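Local coordinates for histidinol-phosphate aminotransferase (Clostridium acetobutylicum, PDB 3FTB), which probably catalyses amino-group transfer with pyridoxal 5'-phosphate as cofactor, presumably in histidine biosynthesis, at residues A[151-154]-A[159-162]; A[94-99]-A[239-244]; A[48-53]-A[255-260]; A[273-278]-A[345-350]. All coordinates share one frame; numbering follows the deposited sequence.

In the fold
The chain closes interaction 3 around interaction 2, and interaction 2 around interaction 1, while interaction 4 follows them all. Interaction 1 lies deepest, in the loop leaving strand 147-151 of the seven-stranded sheet at the core of the large domain of this aminotransferase fold. Interaction 2 ties the end of helix 87-95, on the same domain, to the loop after helix 232-239; the centres of 1 and 2 are about 24 Å apart. Interaction 3 joins helices 48-53 and 249-257. Interaction 4 pairs helices 262-285 and 344-359 beside the smaller sheet, its centre about 40 Å from that of interaction 2 across the chain's centre. The four contacts thus join separate parts of the subunit and nowhere touch each other.

Interaction 1 (A[151-154]-A[159-162]); sequences GNPN and GLIN
The backbone of Asn154 meets that of Gly159 where the chain bends back after strand 147-151, its N donating to Gly159 O at 2.8 Å. This loop, GNPNNPNG, is a variant of the NPNNPTG signature of fold type I aminotransferases, which joins a central strand of the large domain to the next helix and in relatives runs past the cofactor. The peptide before Pro153 is cis, and the proline CA makes a CH...O contact with Gly159 O at 3.0 Å. One carbonyl, that of Gly159, thus serves both the N-H of Asn154 and the CH...O contact.

Asn152 supplies the second tie. With CG anti to the backbone N (chi1 -172°), its amide reaches over the other segment, and OD1 accepts Ile161 N at 3.1 Å. The donor stands above the carbonyl plane, 55° out of it, although the N-H itself points fairly straight. Leu160 CD2 presses on the same oxygen, Asn152 OD1, from 3.0 Å, a tight approach. An asparagine suits this spot because its amide works in both directions: ND2 donates to Ser195 O while OD1 holds the returning limb of the loop. Asn154 turns its own amide elsewhere, to Pro106 O and to Asn157 OD1 within the loop.

Apolar groups fill in around these bonds. Leu160 CD2 lies 4.1 Å from Pro153 CG, the two side chains running alongside each other. Ile161 packs on Ile182 of strand 179-183, and its CD1 ends 3.9 Å from Asn152 CB.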
loop_
_atom_site.group_PDB
_atom_site.type_symbol
_atom_site.label_atom_id
_atom_site.label_comp_id
_atom_site.label_asym_id
_atom_site.label_seq_id
_atom_site.Cartn_x
_atom_site.Cartn_y
_atom_site.Cartn_z
ATOM N N GLY A 151 -14.729 -18.013 -4.729
ATOM C CA GLY A 151 -15.427 -16.854 -4.201
ATOM C C GLY A 151 -16.671 -17.213 -3.408
ATOM O O GLY A 151 -17.404 -18.137 -3.751
ATOM N N ASN A 152 -16.906 -16.471 -2.333
ATOM C CA ASN A 152 -18.086 -16.665 -1.514
ATOM C C ASN A 152 -18.616 -15.326 -1.021
ATOM O O ASN A 152 -18.182 -14.855 0.031
ATOM C CB ASN A 152 -17.739 -17.497 -0.284
ATOM C CG ASN A 152 -18.978 -17.895 0.510
ATOM O OD1 ASN A 152 -20.069 -18.013 -0.053
ATOM N ND2 ASN A 152 -18.817 -18.112 1.810
ATOM N N PRO A 153 -19.574 -14.724 -1.757
ATOM C CA PRO A 153 -20.161 -15.251 -2.993
ATOM C C PRO A 153 -19.296 -14.958 -4.218
ATOM O O PRO A 153 -18.488 -14.042 -4.201
ATOM C CB PRO A 153 -21.505 -14.498 -3.111
ATOM C CG PRO A 153 -21.490 -13.448 -2.065
ATOM C CD PRO A 153 -20.170 -13.431 -1.387
ATOM N N ASN A 154 -19.474 -15.732 -5.276
ATOM C CA ASN A 154 -18.657 -15.561 -6.475
ATOM C C ASN A 154 -19.127 -14.506 -7.488
ATOM O O ASN A 154 -20.279 -14.496 -7.910
ATOM C CB ASN A 154 -18.475 -16.898 -7.187
ATOM C CG ASN A 154 -17.344 -16.869 -8.194
ATOM O OD1 ASN A 154 -16.207 -16.527 -7.865
ATOM N ND2 ASN A 154 -17.647 -17.251 -9.426
ATOM N N GLY A 159 -22.898 -16.573 -6.479
ATOM C CA GLY A 159 -23.182 -17.827 -5.810
ATOM C C GLY A 159 -22.460 -17.993 -4.484
ATOM O O GLY A 159 -21.276 -17.676 -4.367
ATOM N N LEU A 160 -23.179 -18.494 -3.481
ATOM C CA LEU A 160 -22.597 -18.821 -2.177
ATOM C C LEU A 160 -22.177 -20.284 -2.129
ATOM O O LEU A 160 -22.879 -21.137 -2.646
ATOM C CB LEU A 160 -23.611 -18.573 -1.063
ATOM C CG LEU A 160 -23.885 -17.141 -0.618
ATOM C CD1 LEU A 160 -25.191 -17.088 0.165
ATOM C CD2 LEU A 160 -22.726 -16.606 0.219
ATOM N N ILE A 161 -21.038 -20.570 -1.499
ATOM C CA ILE A 161 -20.602 -21.945 -1.286
ATOM C C ILE A 161 -21.500 -22.707 -0.288
ATOM O O ILE A 161 -21.558 -22.371 0.890
ATOM C CB ILE A 161 -19.156 -21.995 -0.774
ATOM C CG1 ILE A 161 -18.191 -21.332 -1.765
ATOM C CG2 ILE A 161 -18.742 -23.440 -0.489
ATOM C CD1 ILE A 161 -16.791 -21.132 -1.198
ATOM N N ASN A 162 -22.196 -23.725 -0.784
ATOM C CA ASN A 162 -22.988 -24.646 0.031
ATOM C C ASN A 162 -22.127 -25.262 1.124
ATOM O O ASN A 162 -21.232 -26.065 0.844
ATOM C CB ASN A 162 -23.584 -25.741 -0.883
ATOM C CG ASN A 162 -24.510 -26.713 -0.146
ATOM O OD1 ASN A 162 -24.149 -27.291 0.876
ATOM N ND2 ASN A 162 -25.695 -26.923 -0.701
#

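Interaction 2 (A[94-99]-A[239-244]); sequences SISLFE and KAKQNP
Lys241 reaches straight across to Ser96 and Leu97, its chain extended beyond CG so that the ammonium arrives at the end of the arm while the methylenes pass the leucine. NZ donates to Ser96 OG at 3.0 Å. The serine points its CB toward the lysine, and chi1 of 78° sets OG between the backbone N and the carbonyl carbon. From there the hydroxyl serves two partners: it gives its proton to Leu93 O, three residues earlier, and accepts from the ammonium. Serine suits the position because so short a side chain can bond back to Leu93 O in helix 87-95 and still accept from outside.

Leu97 meets the lysine at a slant, with CD2 as the touching branch. That methyl lies 3.6 Å from Lys241 CE and 3.5 Å from Lys241 NZ, so it flanks the last part of the aliphatic arm up to the charge. A long amphipathic side chain is what can do both jobs, greasy along its length and polar at the tip. Ser96 O stands 3.3 Å from Lys241 NZ, and a positive charge near the C-terminal end of a helix would probably be welcomed by the carbonyls there.

The site is at the surface of the large domain, near the dimer contact: the backbone oxygens of Lys241 and Gln242 accept Lys117 NZ of the second subunit. At the end of a type I turn from Ile95 to Phe98, the phenylalanine packs against Thr179 and Ile181 of strand 179-183, while Ile95 touches Ile149 of strand 147-151.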
loop_
_atom_site.group_PDB
_atom_site.type_symbol
_atom_site.label_atom_id
_atom_site.label_comp_id
_atom_site.label_asym_id
_atom_site.label_seq_id
_atom_site.Cartn_x
_atom_site.Cartn_y
_atom_site.Cartn_z
ATOM N N SER A 94 -1.484 -14.429 -1.264
ATOM C CA SER A 94 -1.850 -15.778 -0.865
ATOM C C SER A 94 -1.651 -16.754 -2.028
ATOM O O SER A 94 -1.296 -17.914 -1.832
ATOM C CB SER A 94 -3.279 -15.825 -0.328
ATOM O OG SER A 94 -4.199 -15.289 -1.260
ATOM N N ILE A 95 -1.850 -16.272 -3.244
ATOM C CA ILE A 95 -1.664 -17.112 -4.419
ATOM C C ILE A 95 -0.173 -17.215 -4.766
ATOM O O ILE A 95 0.273 -18.205 -5.360
ATOM C CB ILE A 95 -2.491 -16.591 -5.621
ATOM C CG1 ILE A 95 -3.991 -16.782 -5.366
ATOM C CG2 ILE A 95 -2.076 -17.283 -6.921
ATOM C CD1 ILE A 95 -4.878 -16.072 -6.384
ATOM N N SER A 96 0.594 -16.203 -4.366
ATOM C CA SER A 96 2.037 -16.179 -4.610
ATOM C C SER A 96 2.761 -17.302 -3.879
ATOM O O SER A 96 3.921 -17.595 -4.175
ATOM C CB SER A 96 2.641 -14.830 -4.201
ATOM O OG SER A 96 2.821 -14.734 -2.792
ATOM N N LEU A 97 2.061 -17.937 -2.939
ATOM C CA LEU A 97 2.664 -18.920 -2.047
ATOM C C LEU A 97 2.737 -20.317 -2.649
ATOM O O LEU A 97 3.523 -21.152 -2.191
ATOM C CB LEU A 97 1.869 -19.002 -0.750
ATOM C CG LEU A 97 1.594 -17.694 -0.025
ATOM C CD1 LEU A 97 1.088 -17.980 1.381
ATOM C CD2 LEU A 97 2.860 -16.819 0.003
ATOM N N PHE A 98 1.919 -20.582 -3.666
ATOM C CA PHE A 98 1.806 -21.942 -4.195
ATOM C C PHE A 98 2.296 -22.069 -5.625
ATOM O O PHE A 98 2.427 -21.074 -6.333
ATOM C CB PHE A 98 0.369 -22.435 -4.075
ATOM C CG PHE A 98 -0.244 -22.114 -2.760
ATOM C CD1 PHE A 98 0.103 -22.833 -1.636
ATOM C CD2 PHE A 98 -1.130 -21.058 -2.632
ATOM C CE1 PHE A 98 -0.449 -22.527 -0.406
ATOM C CE2 PHE A 98 -1.683 -20.747 -1.414
ATOM C CZ PHE A 98 -1.339 -21.478 -0.291
ATOM N N GLU A 99 2.564 -23.308 -6.035
ATOM C CA GLU A 99 3.067 -23.592 -7.378
ATOM C C GLU A 99 1.991 -24.198 -8.299
ATOM O O GLU A 99 2.260 -24.515 -9.459
ATOM C CB GLU A 99 4.349 -24.457 -7.327
ATOM C CG GLU A 99 4.211 -25.794 -6.570
ATOM C CD GLU A 99 5.519 -26.597 -6.490
ATOM O OE1 GLU A 99 5.508 -27.745 -5.970
ATOM O OE2 GLU A 99 6.558 -26.072 -6.945
ATOM N N LYS A 239 3.388 -12.121 5.695
ATOM C CA LYS A 239 3.966 -10.940 6.331
ATOM C C LYS A 239 5.415 -10.822 5.906
ATOM O O LYS A 239 5.893 -9.742 5.557
ATOM C CB LYS A 239 3.857 -11.041 7.847
ATOM C CG LYS A 239 3.577 -9.725 8.563
ATOM C CD LYS A 239 2.857 -9.999 9.880
ATOM C CE LYS A 239 1.551 -10.776 9.642
ATOM N NZ LYS A 239 1.021 -11.448 10.866
ATOM N N ALA A 240 6.106 -11.956 5.908
ATOM C CA ALA A 240 7.494 -12.029 5.454
ATOM C C ALA A 240 7.677 -11.447 4.051
ATOM O O ALA A 240 8.760 -10.997 3.691
ATOM C CB ALA A 240 7.975 -13.469 5.487
ATOM N N LYS A 241 6.609 -11.456 3.261
ATOM C CA LYS A 241 6.673 -10.940 1.902
ATOM C C LYS A 241 6.390 -9.438 1.840
ATOM O O LYS A 241 6.906 -8.734 0.967
ATOM C CB LYS A 241 5.709 -11.715 0.995
ATOM C CG LYS A 241 6.038 -13.195 0.877
ATOM C CD LYS A 241 5.359 -13.827 -0.326
ATOM C CE LYS A 241 6.004 -15.157 -0.666
ATOM N NZ LYS A 241 5.522 -15.726 -1.954
ATOM N N GLN A 242 5.582 -8.947 2.773
ATOM C CA GLN A 242 5.100 -7.569 2.709
ATOM C C GLN A 242 6.111 -6.513 3.148
ATOM O O GLN A 242 7.279 -6.803 3.412
ATOM C CB GLN A 242 3.835 -7.411 3.547
ATOM C CG GLN A 242 2.685 -8.276 3.089
ATOM C CD GLN A 242 1.443 -8.051 3.916
ATOM O OE1 GLN A 242 0.592 -7.243 3.554
ATOM N NE2 GLN A 242 1.343 -8.750 5.046
ATOM N N ASN A 243 5.628 -5.278 3.227
ATOM C CA ASN A 243 6.419 -4.168 3.723
ATOM C C ASN A 243 5.760 -3.557 4.960
ATOM O O ASN A 243 4.556 -3.287 4.962
ATOM C CB ASN A 243 6.571 -3.118 2.628
ATOM C CG ASN A 243 7.785 -2.250 2.824
ATOM O OD1 ASN A 243 7.671 -1.038 3.000
ATOM N ND2 ASN A 243 8.962 -2.866 2.804
ATOM N N PRO A 244 6.544 -3.356 6.025
ATOM C CA PRO A 244 6.054 -2.737 7.262
ATOM C C PRO A 244 5.374 -1.400 6.972
ATOM O O PRO A 244 5.662 -0.771 5.956
ATOM C CB PRO A 244 7.329 -2.531 8.069
ATOM C CG PRO A 244 8.242 -3.622 7.584
ATOM C CD PRO A 244 7.960 -3.747 6.120
#

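Interaction 3 (A[48-53]-A[255-260]); sequences IDEGIK and AINCLK
Glu50 OE1 is held in a salt bridge by Arg65 NH1 of helix 64-74, and the amide of Asn257 stands close by across the gap. The glutamate leaves its helix with CG anti to the backbone N (chi1 170°) and a chain extended beyond it, which carries the carboxylate over to the other segment. Its two oxygens OE1 and OE2 lie equally far, 3.6 Å, from Asn257 ND2. That is too long for a hydrogen bond, and the carboxylate and amide planes are turned 76° against each other.

Asn257 ND2 donates instead to Met253 O, one turn earlier in helix 249-257, which probably helps to hold the amide in place beside the glutamate. Asparagine suits the place because its amide can bond back to the helix while ND2 stays near the carboxylate, which Arg65 probably helps keep ionised. Ile256 adds an apolar edge, its CG2 4.2 Å from Glu50 OE1.

Helix 48-53 thereby leans on helix 249-257 through a charged arm, with Arg65 touching both Glu50 and Ile256, and Ile52 packs on Leu45 of the second subunit. A helix near the N-terminus that packs on its own subunit and also meets the partner is consistent with the dimers of fold type I aminotransferases.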
loop_
_atom_site.group_PDB
_atom_site.type_symbol
_atom_site.label_atom_id
_atom_site.label_comp_id
_atom_site.label_asym_id
_atom_site.label_seq_id
_atom_site.Cartn_x
_atom_site.Cartn_y
_atom_site.Cartn_z
ATOM N N ILE A 48 -12.698 11.533 11.886
ATOM C CA ILE A 48 -11.706 12.052 10.950
ATOM C C ILE A 48 -10.580 12.777 11.691
ATOM O O ILE A 48 -9.452 12.862 11.196
ATOM C CB ILE A 48 -12.340 12.995 9.925
ATOM C CG1 ILE A 48 -11.324 13.370 8.847
ATOM C CG2 ILE A 48 -12.881 14.243 10.611
ATOM C CD1 ILE A 48 -10.857 12.201 8.018
ATOM N N ASP A 49 -10.889 13.294 12.879
ATOM C CA ASP A 49 -9.884 13.953 13.706
ATOM C C ASP A 49 -8.795 12.960 14.063
ATOM O O ASP A 49 -7.612 13.241 13.920
ATOM C CB ASP A 49 -10.511 14.500 14.987
ATOM C CG ASP A 49 -11.531 15.590 14.721
ATOM O OD1 ASP A 49 -11.750 15.932 13.538
ATOM O OD2 ASP A 49 -12.116 16.106 15.699
ATOM N N GLU A 50 -9.212 11.795 14.544
ATOM C CA GLU A 50 -8.294 10.716 14.871
ATOM C C GLU A 50 -7.344 10.478 13.704
ATOM O O GLU A 50 -6.126 10.488 13.876
ATOM C CB GLU A 50 -9.085 9.443 15.202
ATOM C CG GLU A 50 -8.255 8.180 15.330
ATOM C CD GLU A 50 -9.062 7.002 15.865
ATOM O OE1 GLU A 50 -8.649 5.840 15.645
ATOM O OE2 GLU A 50 -10.108 7.243 16.505
ATOM N N GLY A 51 -7.912 10.273 12.517
ATOM C CA GLY A 51 -7.132 10.057 11.313
ATOM C C GLY A 51 -6.112 11.146 11.026
ATOM O O GLY A 51 -4.939 10.854 10.814
ATOM N N ILE A 52 -6.554 12.400 11.010
ATOM C CA ILE A 52 -5.654 13.531 10.772
ATOM C C ILE A 52 -4.510 13.633 11.785
ATOM O O ILE A 52 -3.371 13.922 11.422
ATOM C CB ILE A 52 -6.410 14.867 10.750
ATOM C CG1 ILE A 52 -7.555 14.810 9.741
ATOM C CG2 ILE A 52 -5.459 15.998 10.384
ATOM C CD1 ILE A 52 -8.317 16.103 9.626
ATOM N N LYS A 53 -4.820 13.398 13.055
ATOM C CA LYS A 53 -3.815 13.466 14.116
ATOM C C LYS A 53 -2.657 12.525 13.821
ATOM O O LYS A 53 -1.488 12.917 13.856
ATOM C CB LYS A 53 -4.424 13.100 15.475
ATOM C CG LYS A 53 -3.526 13.427 16.671
ATOM C CD LYS A 53 -4.140 12.980 17.998
ATOM C CE LYS A 53 -3.422 11.770 18.586
ATOM N NZ LYS A 53 -2.140 12.146 19.261
ATOM N N ALA A 255 -10.988 0.902 9.684
ATOM C CA ALA A 255 -11.045 -0.452 10.241
ATOM C C ALA A 255 -11.290 -0.470 11.746
ATOM O O ALA A 255 -11.798 -1.444 12.290
ATOM C CB ALA A 255 -9.761 -1.209 9.923
ATOM N N ILE A 256 -10.921 0.608 12.421
ATOM C CA ILE A 256 -11.034 0.665 13.873
ATOM C C ILE A 256 -12.408 1.190 14.321
ATOM O O ILE A 256 -12.952 0.748 15.338
ATOM C CB ILE A 256 -9.835 1.451 14.503
ATOM C CG1 ILE A 256 -8.583 0.552 14.512
ATOM C CG2 ILE A 256 -10.189 1.961 15.894
ATOM C CD1 ILE A 256 -7.271 1.203 14.968
ATOM N N ASN A 257 -12.983 2.085 13.519
ATOM C CA ASN A 257 -14.218 2.777 13.877
ATOM C C ASN A 257 -15.464 2.339 13.092
ATOM O O ASN A 257 -16.593 2.517 13.548
ATOM C CB ASN A 257 -14.007 4.287 13.731
ATOM C CG ASN A 257 -12.906 4.809 14.648
ATOM O OD1 ASN A 257 -13.076 4.869 15.860
ATOM N ND2 ASN A 257 -11.775 5.183 14.069
ATOM N N CYS A 258 -15.249 1.753 11.921
ATOM C CA CYS A 258 -16.347 1.454 11.010
ATOM C C CYS A 258 -16.876 0.036 11.114
ATOM O O CYS A 258 -18.018 -0.212 10.763
ATOM C CB CYS A 258 -15.967 1.797 9.566
ATOM S SG CYS A 258 -15.649 3.563 9.380
ATOM N N LEU A 259 -16.065 -0.890 11.611
ATOM C CA LEU A 259 -16.521 -2.276 11.743
ATOM C C LEU A 259 -17.456 -2.480 12.945
ATOM O O LEU A 259 -18.150 -3.506 13.041
ATOM C CB LEU A 259 -15.334 -3.245 11.821
ATOM C CG LEU A 259 -14.355 -3.280 10.645
ATOM C CD1 LEU A 259 -13.357 -4.394 10.868
ATOM C CD2 LEU A 259 -15.110 -3.497 9.348
ATOM N N LYS A 260 -17.462 -1.502 13.853
ATOM C CA LYS A 260 -18.320 -1.533 15.039
ATOM C C LYS A 260 -19.635 -0.874 14.699
ATOM O O LYS A 260 -20.604 -1.010 15.437
ATOM C CB LYS A 260 -17.693 -0.755 16.201
ATOM C CG LYS A 260 -16.350 -1.258 16.676
ATOM C CD LYS A 260 -15.536 -0.103 17.245
ATOM C CE LYS A 260 -16.452 0.979 17.804
ATOM N NZ LYS A 260 -15.722 2.213 18.201
#

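Interaction 4 (A[273-278]-A[345-350]); sequences KKERKR and KKNTKF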
loop_
_atom_site.group_PDB
_atom_site.type_symbol
_atom_site.label_atom_id
_atom_site.label_comp_id
_atom_site.label_asym_id
_atom_site.label_seq_id
_atom_site.Cartn_x
_atom_site.Cartn_y
_atom_site.Cartn_z
ATOM N N LYS A 273 -31.699 -6.556 1.023
ATOM C CA LYS A 273 -32.697 -7.585 1.279
ATOM C C LYS A 273 -33.924 -7.316 0.406
ATOM O O LYS A 273 -34.286 -8.134 -0.440
ATOM C CB LYS A 273 -33.057 -7.645 2.764
ATOM C CG LYS A 273 -31.949 -8.232 3.640
ATOM C CD LYS A 273 -32.433 -8.466 5.067
ATOM C CE LYS A 273 -31.325 -9.001 5.966
ATOM N NZ LYS A 273 -30.808 -10.327 5.531
ATOM N N LYS A 274 -34.524 -6.144 0.596
ATOM C CA LYS A 274 -35.642 -5.683 -0.218
ATOM C C LYS A 274 -35.264 -5.450 -1.673
ATOM O O LYS A 274 -35.759 -6.125 -2.575
ATOM C CB LYS A 274 -36.194 -4.371 0.338
ATOM C CG LYS A 274 -36.922 -4.490 1.660
ATOM C CD LYS A 274 -37.842 -3.296 1.861
ATOM C CE LYS A 274 -38.216 -3.119 3.328
ATOM N NZ LYS A 274 -37.094 -2.569 4.143
ATOM N N GLU A 275 -34.401 -4.466 -1.892
ATOM C CA GLU A 275 -34.057 -4.040 -3.240
ATOM C C GLU A 275 -33.596 -5.198 -4.131
ATOM O O GLU A 275 -34.039 -5.320 -5.277
ATOM C CB GLU A 275 -33.027 -2.903 -3.206
ATOM C CG GLU A 275 -32.859 -2.183 -4.536
ATOM C CD GLU A 275 -34.191 -1.776 -5.168
ATOM O OE1 GLU A 275 -35.172 -1.597 -4.417
ATOM O OE2 GLU A 275 -34.257 -1.630 -6.413
ATOM N N ARG A 276 -32.732 -6.062 -3.610
ATOM C CA ARG A 276 -32.260 -7.183 -4.417
ATOM C C ARG A 276 -33.442 -8.012 -4.888
ATOM O O ARG A 276 -33.492 -8.431 -6.038
ATOM C CB ARG A 276 -31.265 -8.072 -3.662
ATOM C CG ARG A 276 -30.736 -9.246 -4.499
ATOM C CD ARG A 276 -29.703 -10.085 -3.751
ATOM N NE ARG A 276 -30.121 -10.370 -2.379
ATOM C CZ ARG A 276 -29.364 -10.156 -1.304
ATOM N NH1 ARG A 276 -28.131 -9.683 -1.442
ATOM N NH2 ARG A 276 -29.836 -10.421 -0.090
ATOM N N LYS A 277 -34.395 -8.237 -3.988
ATOM C CA LYS A 277 -35.566 -9.054 -4.288
ATOM C C LYS A 277 -36.438 -8.427 -5.374
ATOM O O LYS A 277 -36.927 -9.124 -6.261
ATOM C CB LYS A 277 -36.393 -9.303 -3.019
ATOM C CG LYS A 277 -37.467 -10.367 -3.170
ATOM C CD LYS A 277 -38.198 -10.601 -1.857
ATOM C CE LYS A 277 -39.415 -11.496 -2.058
ATOM N NZ LYS A 277 -40.430 -10.872 -2.956
ATOM N N ARG A 278 -36.620 -7.111 -5.300
ATOM C CA ARG A 278 -37.428 -6.392 -6.279
ATOM C C ARG A 278 -36.709 -6.312 -7.619
ATOM O O ARG A 278 -37.264 -6.657 -8.661
ATOM C CB ARG A 278 -37.739 -4.975 -5.785
ATOM C CG ARG A 278 -38.781 -4.240 -6.619
ATOM C CD ARG A 278 -38.812 -2.754 -6.293
ATOM N NE ARG A 278 -37.620 -2.069 -6.785
ATOM C CZ ARG A 278 -37.610 -1.221 -7.810
ATOM N NH1 ARG A 278 -38.734 -0.947 -8.454
ATOM N NH2 ARG A 278 -36.476 -0.640 -8.189
ATOM N N LYS A 345 -33.970 4.075 -6.443
ATOM C CA LYS A 345 -34.088 5.193 -7.381
ATOM C C LYS A 345 -33.217 5.027 -8.630
ATOM O O LYS A 345 -33.698 5.162 -9.755
ATOM C CB LYS A 345 -33.745 6.509 -6.686
ATOM C CG LYS A 345 -34.301 7.741 -7.381
ATOM C CD LYS A 345 -33.739 9.019 -6.770
ATOM C CE LYS A 345 -34.684 10.200 -6.959
ATOM N NZ LYS A 345 -35.844 10.121 -6.018
ATOM N N LYS A 346 -31.931 4.750 -8.430
ATOM C CA LYS A 346 -31.027 4.478 -9.549
ATOM C C LYS A 346 -31.443 3.227 -10.330
ATOM O O LYS A 346 -31.319 3.173 -11.558
ATOM C CB LYS A 346 -29.577 4.335 -9.059
ATOM C CG LYS A 346 -28.973 5.627 -8.507
ATOM C CD LYS A 346 -27.449 5.562 -8.472
ATOM C CE LYS A 346 -26.859 6.719 -7.695
ATOM N NZ LYS A 346 -27.313 6.677 -6.279
ATOM N N ASN A 347 -31.935 2.227 -9.599
ATOM C CA ASN A 347 -32.359 0.956 -10.168
ATOM C C ASN A 347 -33.586 1.086 -11.077
ATOM O O ASN A 347 -33.656 0.474 -12.144
ATOM C CB ASN A 347 -32.639 -0.047 -9.042
ATOM C CG ASN A 347 -31.377 -0.731 -8.536
ATOM O OD1 ASN A 347 -30.269 -0.467 -9.021
ATOM N ND2 ASN A 347 -31.540 -1.620 -7.565
ATOM N N THR A 348 -34.562 1.875 -10.644
ATOM C CA THR A 348 -35.752 2.081 -11.449
ATOM C C THR A 348 -35.375 2.841 -12.719
ATOM O O THR A 348 -35.882 2.563 -13.801
ATOM C CB THR A 348 -36.832 2.842 -10.665
ATOM O OG1 THR A 348 -37.261 2.050 -9.546
ATOM C CG2 THR A 348 -38.028 3.147 -11.561
ATOM N N LYS A 349 -34.457 3.791 -12.581
ATOM C CA LYS A 349 -33.951 4.525 -13.733
ATOM C C LYS A 349 -33.275 3.552 -14.694
ATOM O O LYS A 349 -33.567 3.528 -15.890
ATOM C CB LYS A 349 -32.954 5.591 -13.282
ATOM C CG LYS A 349 -32.774 6.719 -14.279
ATOM C CD LYS A 349 -31.502 7.500 -14.019
ATOM C CE LYS A 349 -31.467 8.777 -14.846
ATOM N NZ LYS A 349 -32.664 9.647 -14.616
ATOM N N PHE A 350 -32.361 2.752 -14.154
ATOM C CA PHE A 350 -31.687 1.695 -14.907
ATOM C C PHE A 350 -32.646 0.817 -15.736
ATOM O O PHE A 350 -32.455 0.630 -16.947
ATOM C CB PHE A 350 -30.885 0.818 -13.937
ATOM C CG PHE A 350 -30.231 -0.356 -14.591
ATOM C CD1 PHE A 350 -29.103 -0.183 -15.391
ATOM C CD2 PHE A 350 -30.745 -1.637 -14.418
ATOM C CE1 PHE A 350 -28.494 -1.265 -16.004
ATOM C CE2 PHE A 350 -30.141 -2.730 -15.030
ATOM C CZ PHE A 350 -29.014 -2.540 -15.825
#
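Glu275 OE2 is the hub of the contact, taking one bond from each helix. Asn347 ND2 donates to the anti lone pair of Glu275 OE2 at 3.0 Å with an almost straight N-H (164°), and the oxygen lies close to the plane of the amide. On its syn side the same oxygen receives Arg278 NH2, also at 3.0 Å, in a salt bridge within helix 262-285; there the oxygen lies in the guanidinium plane. Two donors on different lone pairs hold the carboxylate against rotation. A bend at chi2 (49°) brings the glutamate's end round to meet them both.

Arg278 then continues across the gap. Its NH2 donates to Thr348 OG1 at 3.1 Å, on a less straight line and with the hydroxyl tilted out of the guanidinium plane. The arginine slides past Asn347, and NH2 passes 4.0 Å from Asn347 CB with the guanidinium and amide planes nearly coplanar.

Helices 262-285 and 344-359 run almost parallel here, 7° apart in direction with axes 11.4 Å from each other. They belong to the smaller, C-terminal part of the aminotransferase fold, where helix 344-359 packs against the five-stranded sheet. At that spacing the longer glutamate and arginine reach across to the shorter asparagine and threonine.

The second shell sets the acceptors. Thr348 OG1 bonds to Glu344 O, one turn back, so the oxygen can still accept from Arg278 NH2. Asn347 OD1 accepts Lys342 N and is also bonded to Tyr31 OH, and the ring of Tyr31 stacks with Phe350.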